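Probable zinc protease PqqL (Escherichia coli, PDB 6OFT) probably works as a zinc-dependent metalloendopeptidase of the M16 family in the periplasm, this chain being the first half of the protein. Local coordinates at residues Leu43-Asp47 with Asn48-Val52; Ala53-Val56 with Glu57-Phe61; Arg135-Ile138 with Thr139-Arg143; Ile172-Met175 with Asp176-Ala179; Gln185-Gln188 with Phe189-Trp193. One frame throughout, in Å; residues are numbered along the deposited sequence.

Contact 1: Leu43-Asp47 with Asn48-Val52; sequences LQEED and NELGV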
loop_
_atom_site.group_PDB
_atom_site.type_symbol
_atom_site.label_atom_id
_atom_site.label_comp_id
_atom_site.label_asym_id
_atom_site.label_seq_id
_atom_site.Cartn_x
_atom_site.Cartn_y
_atom_site.Cartn_z
ATOM N N LEU A 43 -1.740 7.924 12.074
ATOM C CA LEU A 43 -2.839 8.890 11.859
ATOM C C LEU A 43 -3.515 9.322 13.165
ATOM O O LEU A 43 -3.868 10.490 13.317
ATOM C CB LEU A 43 -3.915 8.379 10.876
ATOM C CG LEU A 43 -3.544 8.137 9.404
ATOM C CD1 LEU A 43 -4.689 7.525 8.662
ATOM C CD2 LEU A 43 -3.112 9.393 8.705
ATOM N N GLN A 44 -3.686 8.376 14.103
ATOM C CA GLN A 44 -4.394 8.598 15.370
ATOM C C GLN A 44 -3.620 9.343 16.439
ATOM O O GLN A 44 -4.216 9.703 17.458
ATOM C CB GLN A 44 -4.910 7.273 15.930
ATOM C CG GLN A 44 -5.830 6.520 14.975
ATOM C CD GLN A 44 -7.053 7.294 14.531
ATOM O OE1 GLN A 44 -7.678 8.028 15.297
ATOM N NE2 GLN A 44 -7.423 7.128 13.269
ATOM N N GLU A 45 -2.315 9.590 16.223
ATOM C CA GLU A 45 -1.461 10.296 17.177
ATOM C C GLU A 45 -1.926 11.734 17.405
ATOM O O GLU A 45 -2.276 12.437 16.451
ATOM C CB GLU A 45 -0.012 10.334 16.675
ATOM C CG GLU A 45 0.696 8.989 16.605
ATOM C CD GLU A 45 2.029 9.024 15.878
ATOM O OE1 GLU A 45 2.320 10.027 15.185
ATOM O OE2 GLU A 45 2.793 8.043 16.012
ATOM N N GLU A 46 -1.885 12.184 18.673
ATOM C CA GLU A 46 -2.196 13.571 19.027
ATOM C C GLU A 46 -0.977 14.423 18.645
ATOM O O GLU A 46 0.094 13.864 18.380
ATOM C CB GLU A 46 -2.518 13.695 20.532
ATOM C CG GLU A 46 -3.825 13.032 20.962
ATOM C CD GLU A 46 -5.092 13.411 20.211
ATOM O OE1 GLU A 46 -5.235 14.588 19.806
ATOM O OE2 GLU A 46 -5.952 12.518 20.035
ATOM N N ASP A 47 -1.127 15.769 18.605
ATOM C CA ASP A 47 -0.046 16.708 18.251
ATOM C C ASP A 47 1.244 16.539 19.086
ATOM O O ASP A 47 2.335 16.832 18.603
ATOM C CB ASP A 47 -0.550 18.167 18.308
ATOM C CG ASP A 47 -1.549 18.551 17.218
ATOM O OD1 ASP A 47 -1.849 17.695 16.345
ATOM O OD2 ASP A 47 -2.028 19.710 17.234
ATOM N N ASN A 48 1.118 16.036 20.316
ATOM C CA ASN A 48 2.250 15.804 21.207
ATOM C C ASN A 48 2.703 14.322 21.205
ATOM O O ASN A 48 3.457 13.912 22.089
ATOM C CB ASN A 48 1.895 16.287 22.624
ATOM C CG ASN A 48 0.848 15.448 23.324
ATOM O OD1 ASN A 48 -0.096 14.936 22.717
ATOM N ND2 ASN A 48 0.995 15.294 24.629
ATOM N N GLU A 49 2.243 13.530 20.209
ATOM C CA GLU A 49 2.551 12.099 20.087
ATOM C C GLU A 49 3.183 11.710 18.751
ATOM O O GLU A 49 3.109 10.539 18.375
ATOM C CB GLU A 49 1.271 11.261 20.284
ATOM C CG GLU A 49 0.669 11.280 21.681
ATOM C CD GLU A 49 -0.623 10.493 21.810
ATOM O OE1 GLU A 49 -1.419 10.467 20.845
ATOM O OE2 GLU A 49 -0.849 9.904 22.888
ATOM N N LEU A 50 3.794 12.652 18.030
ATOM C CA LEU A 50 4.352 12.389 16.693
ATOM C C LEU A 50 5.516 11.373 16.690
ATOM O O LEU A 50 6.640 11.688 17.093
ATOM C CB LEU A 50 4.721 13.695 15.971
ATOM C CG LEU A 50 3.606 14.766 15.955
ATOM C CD1 LEU A 50 4.083 16.054 15.339
ATOM C CD2 LEU A 50 2.333 14.263 15.303
ATOM N N GLY A 51 5.202 10.161 16.211
ATOM C CA GLY A 51 6.126 9.025 16.134
ATOM C C GLY A 51 5.970 8.027 17.271
ATOM O O GLY A 51 6.772 7.096 17.401
ATOM N N VAL A 52 4.931 8.214 18.098
ATOM C CA VAL A 52 4.647 7.366 19.261
ATOM C C VAL A 52 4.107 5.988 18.824
ATOM O O VAL A 52 4.491 4.993 19.440
ATOM C CB VAL A 52 3.766 8.094 20.321
ATOM C CG1 VAL A 52 3.138 7.138 21.317
ATOM C CG2 VAL A 52 4.589 9.149 21.056
HETATM O O HOH W 1 -3.524 8.870 20.151
HETATM O O HOH W 2 4.734 15.319 18.982
#
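E46 and E49 close a type I beta turn, in which E49 N reaches E46 O at 2.8 Å, and a type II turn from E49 to V52 follows at once. The side chain of E49 ties the first turn a second time. With CG anti to the carbonyl carbon and the chain extended beyond it, the carboxylate lies alongside E46, and OE1 of E49 accepts the backbone N of E46 at 2.8 Å, on its anti side and 18° out of the carboxylate plane. Water 1 donates both to this OE1 and to Q44 O. E46 OE2 stands 5.0 Å from E49 OE1, a nearness of like charges that is probably eased by the salt bridge of E49 OE2 with R192. This loop follows strand 31-38 and leads into helix 52-59, the element with the predicted zinc-binding histidines, and G51 is its N-cap. E45 serves that helix start: its OE1 takes G51 N at 3.1 Å in a nearly straight bond (172°) from above the carboxylate plane, while its OE2 is bonded to A53 N. At the backbone angles of G51 a CB would press on the preceding carbonyl. L50 folds back over the first turn, its CG 3.6 Å from D47 O, and water 2 bridges D47 O and L50 N. At the outer corner, D47 OD1 makes a salt bridge with R169.

Contact 2: Ala53-Val56 with Glu57-Phe61; sequences AHFV and EHMMF
Helix 52-59 carries the inverted zinc-binding sequence H-x-x-E-H of M16 peptidases, here H54 to H58. H54 and H58 stand one turn apart and meet as an offset edge-to-face pair: the edge of H58 is directed at the face of H54, with centroids 4.7 Å apart and planes at 75°. H58 CD2 lies 3.5 Å above the H54 ring plane, toward its rim. H54 NE2 and H58 NE2 come within 3.2 Å. H54 reaches this position with CG anti to the backbone N (chi1 174°), whereas H58 has CG beside its N, and its ND1 is hydrogen-bonded to E134, itself a predicted zinc ligand. E57 bends at chi2 and brings OE2 to 3.7 Å from H54 CD2; this oxygen is also bonded to T91 OG1. With alanine in place of H54, the H58 edge would probably lose the ring face it rests on, and the site one of its predicted zinc ligands. The F55-M59 and V56-M60 contacts elsewhere on the helix are apolar. M59 SD sits 3.8 Å from F55 CE1 in the plane of the ring, a Met-aromatic contact at the edge, and M60 curls its CE to 3.9 Å from V56 CG1. Two histidines converging from successive turns, with a glutamate between them as the predicted proton acceptor, are the signature of the inverzincin site.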
loop_
_atom_site.group_PDB
_atom_site.type_symbol
_atom_site.label_atom_id
_atom_site.label_comp_id
_atom_site.label_asym_id
_atom_site.label_seq_id
_atom_site.Cartn_x
_atom_site.Cartn_y
_atom_site.Cartn_z
ATOM N N ALA A 53 3.283 5.908 17.754
ATOM C CA ALA A 53 2.810 4.602 17.271
ATOM C C ALA A 53 4.008 3.707 16.898
ATOM O O ALA A 53 4.027 2.532 17.262
ATOM C CB ALA A 53 1.885 4.767 16.069
ATOM N N HIS A 54 5.020 4.297 16.224
ATOM C CA HIS A 54 6.246 3.624 15.771
ATOM C C HIS A 54 7.160 3.299 16.964
ATOM O O HIS A 54 7.776 2.231 16.990
ATOM C CB HIS A 54 6.931 4.475 14.679
ATOM C CG HIS A 54 8.273 3.985 14.224
ATOM N ND1 HIS A 54 9.417 4.733 14.430
ATOM C CD2 HIS A 54 8.609 2.848 13.574
ATOM C CE1 HIS A 54 10.411 4.026 13.917
ATOM N NE2 HIS A 54 9.976 2.880 13.400
ATOM N N PHE A 55 7.244 4.215 17.949
ATOM C CA PHE A 55 8.037 4.019 19.171
ATOM C C PHE A 55 7.436 2.839 19.976
ATOM O O PHE A 55 8.190 1.950 20.383
ATOM C CB PHE A 55 8.107 5.311 20.017
ATOM C CG PHE A 55 9.282 5.466 20.971
ATOM C CD1 PHE A 55 9.718 4.397 21.754
ATOM C CD2 PHE A 55 9.902 6.700 21.141
ATOM C CE1 PHE A 55 10.795 4.543 22.638
ATOM C CE2 PHE A 55 10.974 6.851 22.034
ATOM C CZ PHE A 55 11.407 5.777 22.785
ATOM N N VAL A 56 6.084 2.789 20.125
ATOM C CA VAL A 56 5.372 1.692 20.818
ATOM C C VAL A 56 5.731 0.322 20.184
ATOM O O VAL A 56 6.014 -0.625 20.912
ATOM C CB VAL A 56 3.823 1.925 20.908
ATOM C CG1 VAL A 56 3.066 0.636 21.238
ATOM C CG2 VAL A 56 3.486 3.008 21.923
ATOM N N GLU A 57 5.739 0.252 18.828
ATOM C CA GLU A 57 6.070 -0.932 18.030
ATOM C C GLU A 57 7.454 -1.500 18.398
ATOM O O GLU A 57 7.573 -2.687 18.667
ATOM C CB GLU A 57 5.980 -0.587 16.536
ATOM C CG GLU A 57 6.261 -1.751 15.595
ATOM C CD GLU A 57 7.360 -1.420 14.607
ATOM O OE1 GLU A 57 8.436 -2.047 14.681
ATOM O OE2 GLU A 57 7.158 -0.506 13.781
ATOM N N HIS A 58 8.471 -0.631 18.462
ATOM C CA HIS A 58 9.829 -0.979 18.880
ATOM C C HIS A 58 9.855 -1.497 20.335
ATOM O O HIS A 58 10.571 -2.452 20.639
ATOM C CB HIS A 58 10.748 0.252 18.741
ATOM C CG HIS A 58 11.282 0.439 17.357
ATOM N ND1 HIS A 58 12.618 0.258 17.078
ATOM C CD2 HIS A 58 10.639 0.761 16.210
ATOM C CE1 HIS A 58 12.751 0.481 15.782
ATOM N NE2 HIS A 58 11.589 0.785 15.216
ATOM N N MET A 59 9.033 -0.910 21.208
ATOM C CA MET A 59 8.986 -1.289 22.624
ATOM C C MET A 59 8.432 -2.695 22.875
ATOM O O MET A 59 8.607 -3.209 23.980
ATOM C CB MET A 59 8.233 -0.244 23.471
ATOM C CG MET A 59 8.966 1.094 23.655
ATOM S SD MET A 59 10.713 1.021 24.143
ATOM C CE MET A 59 10.615 -0.025 25.662
ATOM N N MET A 60 7.811 -3.342 21.860
ATOM C CA MET A 60 7.276 -4.702 22.025
ATOM C C MET A 60 8.398 -5.733 22.141
ATOM O O MET A 60 8.236 -6.776 22.780
ATOM C CB MET A 60 6.305 -5.074 20.881
ATOM C CG MET A 60 5.004 -4.268 20.880
ATOM S SD MET A 60 4.071 -4.239 22.433
ATOM C CE MET A 60 4.476 -2.605 22.995
ATOM N N PHE A 61 9.555 -5.402 21.575
ATOM C CA PHE A 61 10.734 -6.263 21.579
ATOM C C PHE A 61 11.694 -5.914 22.713
ATOM O O PHE A 61 12.803 -6.451 22.745
ATOM C CB PHE A 61 11.440 -6.180 20.205
ATOM C CG PHE A 61 10.514 -6.528 19.061
ATOM C CD1 PHE A 61 10.303 -7.853 18.693
ATOM C CD2 PHE A 61 9.833 -5.533 18.369
ATOM C CE1 PHE A 61 9.442 -8.172 17.641
ATOM C CE2 PHE A 61 8.953 -5.857 17.337
ATOM C CZ PHE A 61 8.768 -7.175 16.977
#

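Contact 3: Arg135-Ile138 with Thr139-Arg143; sequences RGVI and TEEWR
V137 and E141 lie side by side one helical turn apart and point the same way, so that the carboxylate flanks a methyl group: E141 OE1 is 3.5 Å from V137 CG1. The extended chain of E141 starts over the backbone, its CG 3.3 Å from V137 O, the same oxygen that takes E141 N. On another side of the helix T139 turns back along the chain. With OG1 anti to its carbonyl carbon (chi1 -53°), the hydroxyl donates to R135 O at 2.8 Å from 41° above the carbonyl plane, while T139 N reaches the same oxygen at 3.1 Å; R135 O is thus gripped twice and the threonine's rotation is fixed. E140 leans over the G136 carbonyl, its CG 3.5 Å from that oxygen. All this belongs to helix 128-144, which supplies E134, the predicted third zinc ligand; such a glutamate some 75 residues after the H-x-x-E-H sequence is usual in M16 peptidases. V137 and E141 both touch H58 on helix 52-59, whereas I138 packs on F55 and V178. W142 N is bonded to I138 O at 2.9 Å, and the W142 side chain touches M175 and I172. The guanidinium of R135 turns away from the contact, pairing with D132 and with the carbonyl groups of V178 and V181.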
loop_
_atom_site.group_PDB
_atom_site.type_symbol
_atom_site.label_atom_id
_atom_site.label_comp_id
_atom_site.label_asym_id
_atom_site.label_seq_id
_atom_site.Cartn_x
_atom_site.Cartn_y
_atom_site.Cartn_z
ATOM N N ARG A 135 15.377 5.342 22.102
ATOM C CA ARG A 135 15.428 6.718 21.565
ATOM C C ARG A 135 16.582 6.843 20.554
ATOM O O ARG A 135 16.360 7.292 19.429
ATOM C CB ARG A 135 15.580 7.766 22.669
ATOM C CG ARG A 135 14.618 7.618 23.828
ATOM C CD ARG A 135 14.918 8.655 24.888
ATOM N NE ARG A 135 14.082 8.487 26.074
ATOM C CZ ARG A 135 12.829 8.919 26.184
ATOM N NH1 ARG A 135 12.241 9.540 25.168
ATOM N NH2 ARG A 135 12.149 8.718 27.305
ATOM N N GLY A 136 17.767 6.355 20.938
ATOM C CA GLY A 136 18.956 6.336 20.090
ATOM C C GLY A 136 18.780 5.527 18.820
ATOM O O GLY A 136 19.233 5.950 17.753
ATOM N N VAL A 137 18.085 4.373 18.929
ATOM C CA VAL A 137 17.759 3.437 17.841
ATOM C C VAL A 137 16.927 4.128 16.767
ATOM O O VAL A 137 17.312 4.122 15.592
ATOM C CB VAL A 137 17.066 2.142 18.381
ATOM C CG1 VAL A 137 16.455 1.292 17.258
ATOM C CG2 VAL A 137 18.031 1.315 19.208
ATOM N N ILE A 138 15.795 4.730 17.177
ATOM C CA ILE A 138 14.855 5.420 16.289
ATOM C C ILE A 138 15.522 6.628 15.614
ATOM O O ILE A 138 15.353 6.798 14.406
ATOM C CB ILE A 138 13.518 5.745 17.025
ATOM C CG1 ILE A 138 12.826 4.419 17.454
ATOM C CG2 ILE A 138 12.571 6.605 16.152
ATOM C CD1 ILE A 138 11.832 4.529 18.593
ATOM N N THR A 139 16.315 7.415 16.367
ATOM C CA THR A 139 17.070 8.574 15.867
ATOM C C THR A 139 18.028 8.139 14.741
ATOM O O THR A 139 18.067 8.798 13.697
ATOM C CB THR A 139 17.777 9.316 17.034
ATOM O OG1 THR A 139 16.822 9.641 18.048
ATOM C CG2 THR A 139 18.498 10.600 16.583
ATOM N N GLU A 140 18.739 6.993 14.929
ATOM C CA GLU A 140 19.665 6.450 13.933
ATOM C C GLU A 140 18.949 5.940 12.680
ATOM O O GLU A 140 19.407 6.201 11.562
ATOM C CB GLU A 140 20.591 5.389 14.543
ATOM C CG GLU A 140 21.746 6.025 15.294
ATOM C CD GLU A 140 22.759 5.069 15.888
ATOM O OE1 GLU A 140 23.886 4.976 15.346
ATOM O OE2 GLU A 140 22.430 4.425 16.910
ATOM N N GLU A 141 17.806 5.250 12.864
ATOM C CA GLU A 141 16.996 4.732 11.763
ATOM C C GLU A 141 16.411 5.871 10.925
ATOM O O GLU A 141 16.378 5.766 9.701
ATOM C CB GLU A 141 15.895 3.804 12.283
ATOM C CG GLU A 141 16.445 2.495 12.826
ATOM C CD GLU A 141 15.447 1.600 13.530
ATOM O OE1 GLU A 141 15.831 0.460 13.882
ATOM O OE2 GLU A 141 14.289 2.031 13.733
ATOM N N TRP A 142 16.003 6.972 11.582
ATOM C CA TRP A 142 15.479 8.172 10.936
ATOM C C TRP A 142 16.498 8.724 9.924
ATOM O O TRP A 142 16.134 8.965 8.771
ATOM C CB TRP A 142 15.130 9.224 11.999
ATOM C CG TRP A 142 14.878 10.610 11.474
ATOM C CD1 TRP A 142 13.758 11.056 10.840
ATOM C CD2 TRP A 142 15.753 11.741 11.591
ATOM N NE1 TRP A 142 13.887 12.390 10.531
ATOM C CE2 TRP A 142 15.097 12.841 10.995
ATOM C CE3 TRP A 142 17.034 11.933 12.141
ATOM C CZ2 TRP A 142 15.681 14.115 10.924
ATOM C CZ3 TRP A 142 17.611 13.197 12.078
ATOM C CH2 TRP A 142 16.933 14.271 11.482
ATOM N N ARG A 143 17.772 8.865 10.344
ATOM C CA ARG A 143 18.865 9.343 9.500
ATOM C C ARG A 143 19.212 8.350 8.363
ATOM O O ARG A 143 19.359 8.775 7.213
ATOM C CB ARG A 143 20.107 9.701 10.358
ATOM C CG ARG A 143 21.403 10.016 9.577
ATOM C CD ARG A 143 21.274 11.167 8.576
ATOM N NE ARG A 143 22.504 11.379 7.805
ATOM C CZ ARG A 143 22.608 11.211 6.488
ATOM N NH1 ARG A 143 21.557 10.828 5.772
ATOM N NH2 ARG A 143 23.764 11.432 5.877
#

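Contact 4: Ile172-Met175 with Asp176-Ala179; sequences IGLM and DTVA
M175 sets CG anti to its carbonyl carbon (chi1 -65°) and then bends twice, at chi2 and chi3, while V178 at chi1 167° turns CG2 to the side of its own backbone N. These torsions lay the two side chains alongside each other, with M175 CE 4.0 Å from V178 CG2, an apolar contact across one helical turn. The same methyl, V178 CG2, rests 3.5 Å from L174 O. That oxygen belongs to the N-cap residue of helix 175-180: V178 N meets it at 3.1 Å, and T177 N adds a weak bond. A179 N continues the helical pattern to M175 O at 2.9 Å. The N-cap side chain is apolar, and L174 CB lies 3.8 Å from T177 OG1. G173, with positive phi, turns the chain just ahead of the helix, and L174 then pairs by its backbone with L50. I172 brings the loop end of the contact close to the predicted zinc site, where its side chain touches H54. Helix 128-144 packs against this side of the contact, and D176 O is hydrogen-bonded to T180 OG1 within helix 175-180.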
loop_
_atom_site.group_PDB
_atom_site.type_symbol
_atom_site.label_atom_id
_atom_site.label_comp_id
_atom_site.label_asym_id
_atom_site.label_seq_id
_atom_site.Cartn_x
_atom_site.Cartn_y
_atom_site.Cartn_z
ATOM N N ILE A 172 7.550 7.924 11.176
ATOM C CA ILE A 172 8.764 8.165 11.980
ATOM C C ILE A 172 8.555 9.276 13.055
ATOM O O ILE A 172 9.221 9.253 14.092
ATOM C CB ILE A 172 10.028 8.430 11.092
ATOM C CG1 ILE A 172 11.346 8.392 11.910
ATOM C CG2 ILE A 172 9.918 9.745 10.291
ATOM C CD1 ILE A 172 11.853 6.963 12.368
ATOM N N GLY A 173 7.642 10.215 12.782
ATOM C CA GLY A 173 7.337 11.328 13.672
ATOM C C GLY A 173 8.451 12.357 13.762
ATOM O O GLY A 173 9.159 12.600 12.779
ATOM N N LEU A 174 8.605 12.971 14.953
ATOM C CA LEU A 174 9.607 14.014 15.222
ATOM C C LEU A 174 10.663 13.498 16.170
ATOM O O LEU A 174 10.316 12.861 17.162
ATOM C CB LEU A 174 8.969 15.265 15.851
ATOM C CG LEU A 174 7.833 16.010 15.143
ATOM C CD1 LEU A 174 7.582 17.348 15.846
ATOM C CD2 LEU A 174 8.146 16.294 13.662
ATOM N N MET A 175 11.947 13.812 15.910
ATOM C CA MET A 175 13.048 13.360 16.771
ATOM C C MET A 175 13.001 13.989 18.142
ATOM O O MET A 175 13.472 13.382 19.097
ATOM C CB MET A 175 14.424 13.533 16.108
ATOM C CG MET A 175 14.619 12.664 14.870
ATOM S SD MET A 175 14.339 10.893 15.154
ATOM C CE MET A 175 12.683 10.690 14.486
ATOM N N ASP A 176 12.384 15.176 18.245
ATOM C CA ASP A 176 12.198 15.894 19.495
ATOM C C ASP A 176 11.144 15.195 20.363
ATOM O O ASP A 176 11.264 15.206 21.585
ATOM C CB ASP A 176 11.894 17.381 19.235
ATOM C CG ASP A 176 13.039 18.094 18.516
ATOM O OD1 ASP A 176 13.053 18.082 17.261
ATOM O OD2 ASP A 176 13.923 18.649 19.206
ATOM N N THR A 177 10.161 14.514 19.733
ATOM C CA THR A 177 9.169 13.719 20.475
ATOM C C THR A 177 9.853 12.410 20.935
ATOM O O THR A 177 9.711 12.016 22.093
ATOM C CB THR A 177 7.917 13.485 19.629
ATOM O OG1 THR A 177 7.369 14.755 19.277
ATOM C CG2 THR A 177 6.860 12.646 20.362
ATOM N N VAL A 178 10.640 11.783 20.034
ATOM C CA VAL A 178 11.415 10.550 20.273
ATOM C C VAL A 178 12.375 10.730 21.480
ATOM O O VAL A 178 12.487 9.829 22.321
ATOM C CB VAL A 178 12.113 10.077 18.956
ATOM C CG1 VAL A 178 13.178 9.002 19.200
ATOM C CG2 VAL A 178 11.083 9.587 17.943
ATOM N N ALA A 179 12.993 11.926 21.599
ATOM C CA ALA A 179 13.933 12.264 22.669
ATOM C C ALA A 179 13.288 12.541 24.036
ATOM O O ALA A 179 13.914 12.244 25.052
ATOM C CB ALA A 179 14.780 13.466 22.252
#

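Contact 5: Gln185-Gln188 with Phe189-Trp193; sequences QLRQ and FYQRW
The R192 guanidinium has Q188 O over the centre of one face, 4.1 Å above the plane, and Q188 OE1 at its edge in plane, though NH1 of R192 is 3.8 Å from that OE1. Between these oxygens the aliphatic part of Q188 does the touching, its CG 3.4 Å from R192 NH1, with amide and guanidinium planes 55° apart. The bend of R192 at chi2 and chi3 (55°) swings the guanidinium back over the preceding turn. Behind it R192 CG rides on a face of the W193 indole, and W193 CD1 in turn lies over the centre of F189 at 3.5 Å. R187 O approaches the Y190 ring at its edge; Y190 OH is bonded to W120 and A124. The backbone is regular alpha helix, as in the 3.0 Å bond from R192 N to Q188 O. These residues make up most of helix 183-193, whose F189 and L186 pack on helix 52-59. A leucine at R192 would probably leave E49 OE2, its salt-bridge partner, without a counter-charge. The Q188 side chain therefore offers packing rather than a hydrogen bond, its backbone O may add mild electrostatic attraction, and the arginine's strong polar tie runs to the loop before helix 52-59.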
loop_
_atom_site.group_PDB
_atom_site.type_symbol
_atom_site.label_atom_id
_atom_site.label_comp_id
_atom_site.label_asym_id
_atom_site.label_seq_id
_atom_site.Cartn_x
_atom_site.Cartn_y
_atom_site.Cartn_z
ATOM N N GLN A 185 3.794 8.189 28.872
ATOM C CA GLN A 185 3.110 8.656 27.655
ATOM C C GLN A 185 3.027 7.542 26.584
ATOM O O GLN A 185 2.012 7.418 25.892
ATOM C CB GLN A 185 3.777 9.912 27.092
ATOM C CG GLN A 185 3.462 11.177 27.893
ATOM C CD GLN A 185 4.326 12.367 27.524
ATOM O OE1 GLN A 185 5.515 12.251 27.186
ATOM N NE2 GLN A 185 3.745 13.553 27.603
ATOM N N LEU A 186 4.088 6.728 26.460
ATOM C CA LEU A 186 4.113 5.592 25.524
ATOM C C LEU A 186 3.089 4.554 25.967
ATOM O O LEU A 186 2.364 4.016 25.133
ATOM C CB LEU A 186 5.507 4.947 25.474
ATOM C CG LEU A 186 6.631 5.778 24.895
ATOM C CD1 LEU A 186 7.947 5.075 25.108
ATOM C CD2 LEU A 186 6.414 6.051 23.396
ATOM N N ARG A 187 3.010 4.317 27.296
ATOM C CA ARG A 187 2.085 3.392 27.952
ATOM C C ARG A 187 0.654 3.857 27.713
ATOM O O ARG A 187 -0.210 3.030 27.471
ATOM C CB ARG A 187 2.370 3.361 29.469
ATOM C CG ARG A 187 1.932 2.092 30.196
ATOM C CD ARG A 187 2.178 2.158 31.709
ATOM N NE ARG A 187 3.478 2.754 32.049
ATOM C CZ ARG A 187 4.602 2.068 32.240
ATOM N NH1 ARG A 187 4.601 0.743 32.165
ATOM N NH2 ARG A 187 5.733 2.702 32.526
ATOM N N GLN A 188 0.403 5.181 27.791
ATOM C CA GLN A 188 -0.923 5.768 27.581
ATOM C C GLN A 188 -1.453 5.479 26.159
ATOM O O GLN A 188 -2.600 5.044 26.023
ATOM C CB GLN A 188 -0.872 7.276 27.880
ATOM C CG GLN A 188 -2.215 8.000 27.858
ATOM C CD GLN A 188 -2.149 9.418 28.414
ATOM O OE1 GLN A 188 -3.166 9.986 28.832
ATOM N NE2 GLN A 188 -0.963 10.031 28.437
ATOM N N PHE A 189 -0.622 5.693 25.115
ATOM C CA PHE A 189 -1.011 5.416 23.721
ATOM C C PHE A 189 -1.305 3.920 23.570
ATOM O O PHE A 189 -2.342 3.550 23.031
ATOM C CB PHE A 189 0.108 5.843 22.749
ATOM C CG PHE A 189 -0.208 5.676 21.279
ATOM C CD1 PHE A 189 -0.697 6.742 20.531
ATOM C CD2 PHE A 189 0.014 4.459 20.633
ATOM C CE1 PHE A 189 -0.981 6.590 19.168
ATOM C CE2 PHE A 189 -0.270 4.309 19.273
ATOM C CZ PHE A 189 -0.760 5.374 18.547
ATOM N N TYR A 190 -0.396 3.075 24.075
ATOM C CA TYR A 190 -0.512 1.619 24.072
ATOM C C TYR A 190 -1.824 1.137 24.686
ATOM O O TYR A 190 -2.523 0.344 24.057
ATOM C CB TYR A 190 0.681 1.018 24.817
ATOM C CG TYR A 190 0.666 -0.485 24.987
ATOM C CD1 TYR A 190 0.903 -1.331 23.907
ATOM C CD2 TYR A 190 0.546 -1.060 26.252
ATOM C CE1 TYR A 190 0.974 -2.711 24.073
ATOM C CE2 TYR A 190 0.632 -2.439 26.431
ATOM C CZ TYR A 190 0.853 -3.261 25.338
ATOM O OH TYR A 190 0.935 -4.623 25.504
ATOM N N GLN A 191 -2.170 1.607 25.900
ATOM C CA GLN A 191 -3.405 1.180 26.565
ATOM C C GLN A 191 -4.669 1.772 25.899
ATOM O O GLN A 191 -5.722 1.143 25.940
ATOM C CB GLN A 191 -3.351 1.437 28.078
ATOM C CG GLN A 191 -2.206 0.671 28.753
ATOM C CD GLN A 191 -2.230 0.658 30.264
ATOM O OE1 GLN A 191 -2.128 -0.402 30.887
ATOM N NE2 GLN A 191 -2.335 1.821 30.892
ATOM N N ARG A 192 -4.535 2.917 25.214
ATOM C CA ARG A 192 -5.623 3.568 24.480
ATOM C C ARG A 192 -6.030 2.761 23.238
ATOM O O ARG A 192 -7.224 2.615 22.970
ATOM C CB ARG A 192 -5.196 4.995 24.047
ATOM C CG ARG A 192 -6.268 5.802 23.291
ATOM C CD ARG A 192 -6.300 7.293 23.641
ATOM N NE ARG A 192 -5.003 7.945 23.461
ATOM C CZ ARG A 192 -4.304 8.505 24.441
ATOM N NH1 ARG A 192 -4.785 8.534 25.677
ATOM N NH2 ARG A 192 -3.128 9.055 24.190
ATOM N N TRP A 193 -5.036 2.269 22.467
ATOM C CA TRP A 193 -5.272 1.613 21.184
ATOM C C TRP A 193 -5.085 0.101 21.166
ATOM O O TRP A 193 -5.672 -0.557 20.301
ATOM C CB TRP A 193 -4.392 2.276 20.107
ATOM C CG TRP A 193 -4.643 3.753 19.982
ATOM C CD1 TRP A 193 -3.842 4.760 20.435
ATOM C CD2 TRP A 193 -5.824 4.381 19.459
ATOM N NE1 TRP A 193 -4.428 5.981 20.185
ATOM C CE2 TRP A 193 -5.639 5.780 19.574
ATOM C CE3 TRP A 193 -7.012 3.900 18.873
ATOM C CZ2 TRP A 193 -6.603 6.703 19.136
ATOM C CZ3 TRP A 193 -7.948 4.817 18.412
ATOM C CH2 TRP A 193 -7.739 6.198 18.546
#

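Overall arrangement
Contact 2 is the hub, with its three predicted active-site residues. Contact 1 leads into it along the chain and joins it through E45 OE2 to A53 N (2.8 Å). Contact 3, on the helix that carries E134, packs against the site, with E141 OE2 3.0 Å from H58 CE1. Contact 4 touches both, I172 CD1 reaching H54 CE1 at 3.6 Å and V178 O taking R135 NH1 at 2.9 Å; its L174 N also meets L50 O of contact 1. Contact 5 backs contacts 1 and 2, by the E49-R192 salt bridge and by F189 and L186. Contacts 3 and 5, with centres about 21 Å apart, do not touch, and helix 52-59 packs against both of their helices.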